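Local coordinates for protein 6-phosphogluconolactonase (Trypanosoma cruzi, PDB 6VYE) that probably hydrolyses 6-phosphogluconolactone to 6-phosphogluconate, the second step of the pentose phosphate pathway, at residues N43-I48 with A76-F81. Numbering follows the deposited sequence.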
loop_
_atom_site.group_PDB
_atom_site.type_symbol
_atom_site.label_atom_id
_atom_site.label_comp_id
_atom_site.label_asym_id
_atom_site.label_seq_id
_atom_site.Cartn_x
_atom_site.Cartn_y
_atom_site.Cartn_z
ATOM N N ASN A 43 -14.015 7.578 15.596
ATOM C CA ASN A 43 -12.726 6.910 15.270
ATOM C C ASN A 43 -12.120 7.546 14.026
ATOM O O ASN A 43 -10.903 7.298 13.761
ATOM C CB ASN A 43 -12.862 5.408 15.016
ATOM C CG ASN A 43 -13.405 4.677 16.220
ATOM O OD1 ASN A 43 -13.039 4.981 17.338
ATOM N ND2 ASN A 43 -14.353 3.788 16.006
ATOM N N TRP A 44 -12.916 8.337 13.298
ATOM C CA TRP A 44 -12.409 9.102 12.135
ATOM C C TRP A 44 -11.441 10.164 12.655
ATOM O O TRP A 44 -11.599 10.674 13.767
ATOM C CB TRP A 44 -13.541 9.709 11.309
ATOM C CG TRP A 44 -14.543 8.743 10.764
ATOM C CD1 TRP A 44 -14.636 7.391 10.975
ATOM C CD2 TRP A 44 -15.644 9.098 9.905
ATOM N NE1 TRP A 44 -15.731 6.901 10.316
ATOM C CE2 TRP A 44 -16.368 7.913 9.648
ATOM C CE3 TRP A 44 -16.104 10.305 9.364
ATOM C CZ2 TRP A 44 -17.513 7.898 8.855
ATOM C CZ3 TRP A 44 -17.227 10.290 8.569
ATOM C CH2 TRP A 44 -17.933 9.105 8.337
ATOM N N PRO A 45 -10.406 10.547 11.879
ATOM C CA PRO A 45 -10.157 9.981 10.560
ATOM C C PRO A 45 -9.470 8.621 10.663
ATOM O O PRO A 45 -8.590 8.452 11.501
ATOM C CB PRO A 45 -9.201 10.981 9.887
ATOM C CG PRO A 45 -8.483 11.631 11.055
ATOM C CD PRO A 45 -9.465 11.628 12.218
ATOM N N LEU A 46 -9.878 7.698 9.797
ATOM C CA LEU A 46 -9.233 6.379 9.668
ATOM C C LEU A 46 -7.942 6.552 8.863
ATOM O O LEU A 46 -7.936 7.255 7.807
ATOM C CB LEU A 46 -10.198 5.405 8.990
ATOM C CG LEU A 46 -11.561 5.191 9.658
ATOM C CD1 LEU A 46 -12.332 4.167 8.868
ATOM C CD2 LEU A 46 -11.419 4.685 11.089
ATOM N N SER A 47 -6.897 5.851 9.291
ATOM C CA SER A 47 -5.567 5.877 8.628
ATOM C C SER A 47 -5.615 5.017 7.355
ATOM O O SER A 47 -5.965 3.837 7.423
ATOM C CB SER A 47 -4.492 5.472 9.598
ATOM O OG SER A 47 -4.820 4.265 10.232
ATOM N N ILE A 48 -5.285 5.601 6.214
ATOM C CA ILE A 48 -5.094 4.836 4.949
ATOM C C ILE A 48 -3.647 5.016 4.455
ATOM O O ILE A 48 -3.169 6.129 4.425
ATOM C CB ILE A 48 -6.135 5.245 3.909
ATOM C CG1 ILE A 48 -6.034 4.327 2.691
ATOM C CG2 ILE A 48 -6.011 6.723 3.543
ATOM C CD1 ILE A 48 -7.253 4.322 1.830
ATOM N N ALA A 76 -13.007 11.961 6.880
ATOM C CA ALA A 76 -13.116 10.504 7.098
ATOM C C ALA A 76 -11.757 9.787 7.070
ATOM O O ALA A 76 -11.660 8.732 7.747
ATOM C CB ALA A 76 -14.053 9.911 6.099
ATOM N N LEU A 77 -10.736 10.343 6.414
ATOM C CA LEU A 77 -9.455 9.637 6.135
ATOM C C LEU A 77 -8.259 10.549 6.412
ATOM O O LEU A 77 -8.278 11.754 6.060
ATOM C CB LEU A 77 -9.400 9.136 4.677
ATOM C CG LEU A 77 -10.261 7.909 4.342
ATOM C CD1 LEU A 77 -10.137 7.514 2.877
ATOM C CD2 LEU A 77 -9.959 6.712 5.216
ATOM N N ARG A 78 -7.210 9.929 6.936
ATOM C CA ARG A 78 -5.862 10.512 7.063
ATOM C C ARG A 78 -4.966 9.691 6.135
ATOM O O ARG A 78 -4.862 8.456 6.290
ATOM C CB ARG A 78 -5.431 10.524 8.530
ATOM C CG ARG A 78 -4.263 11.446 8.798
ATOM C CD ARG A 78 -3.696 11.187 10.201
ATOM N NE ARG A 78 -4.640 11.588 11.254
ATOM C CZ ARG A 78 -4.874 12.845 11.641
ATOM N NH1 ARG A 78 -4.274 13.876 11.068
ATOM N NH2 ARG A 78 -5.752 13.085 12.584
ATOM N N PHE A 79 -4.453 10.380 5.126
ATOM C CA PHE A 79 -3.759 9.797 3.969
ATOM C C PHE A 79 -2.260 9.740 4.272
ATOM O O PHE A 79 -1.614 10.802 4.407
ATOM C CB PHE A 79 -4.078 10.612 2.711
ATOM C CG PHE A 79 -5.529 10.571 2.281
ATOM C CD1 PHE A 79 -5.986 9.537 1.485
ATOM C CD2 PHE A 79 -6.406 11.592 2.631
ATOM C CE1 PHE A 79 -7.313 9.480 1.089
ATOM C CE2 PHE A 79 -7.737 11.543 2.234
ATOM C CZ PHE A 79 -8.164 10.518 1.409
ATOM N N PHE A 80 -1.740 8.525 4.311
ATOM C CA PHE A 80 -0.299 8.179 4.406
ATOM C C PHE A 80 0.098 7.470 3.114
ATOM O O PHE A 80 -0.762 7.190 2.309
ATOM C CB PHE A 80 -0.075 7.253 5.596
ATOM C CG PHE A 80 -0.369 7.856 6.947
ATOM C CD1 PHE A 80 -1.669 7.934 7.433
ATOM C CD2 PHE A 80 0.658 8.313 7.760
ATOM C CE1 PHE A 80 -1.944 8.480 8.683
ATOM C CE2 PHE A 80 0.381 8.888 8.997
ATOM C CZ PHE A 80 -0.923 8.982 9.450
ATOM N N PHE A 81 1.373 7.177 2.943
ATOM C CA PHE A 81 1.897 6.479 1.746
ATOM C C PHE A 81 2.526 5.170 2.184
ATOM O O PHE A 81 3.286 5.183 3.165
ATOM C CB PHE A 81 2.846 7.398 0.983
ATOM C CG PHE A 81 2.111 8.556 0.376
ATOM C CD1 PHE A 81 1.614 8.473 -0.916
ATOM C CD2 PHE A 81 1.804 9.663 1.152
ATOM C CE1 PHE A 81 0.897 9.529 -1.453
ATOM C CE2 PHE A 81 1.040 10.696 0.624
ATOM C CZ PHE A 81 0.610 10.632 -0.687
HETATM O O HOH W 1 -5.906 8.934 11.492
#
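Leu46 and Ile48 each bond through both N and O to segment 76-81. Leu46 N donates to Ala76 O at 2.9 Å and Leu46 O accepts from Arg78 N. Ile48 N then donates to Arg78 O, nearly straight at 176°, and Ile48 O accepts from Phe80 N at 2.8 Å. The strands run parallel.

Apolar contacts flank this ladder. Ile48 CG2 lies 3.5 Å from Phe79 CD1, and the two side chains point the same way. Ile48 CG1 is anti to the backbone N (chi1 -173°), which leaves CG2 on the side of Phe79. Leu77 CD2 packs on Leu46 CB. Just before the strand, where a cis peptide joins Trp44 to Pro45, Ala76 CB sits over one face of the Trp44 six-membered ring, 4.2 Å from its centroid, as a CH-pi contact.

On the Ser47 and Arg78 face, the Arg78 chain bends at chi3 (-68°) and its NH2 comes 3.5 Å from Pro45 CG. A water joins Arg78 NE to Pro45 O. Ser47 CB touches Phe80 CE1.

Helices 68-73 and 95-104 cover Phe79; helix 128-146 covers Phe80. Strands 46-50 and 77-85, joined through helices 54-66 and 68-73, form a right-handed beta-alpha-beta crossover, typical of Rossmann-like sheets.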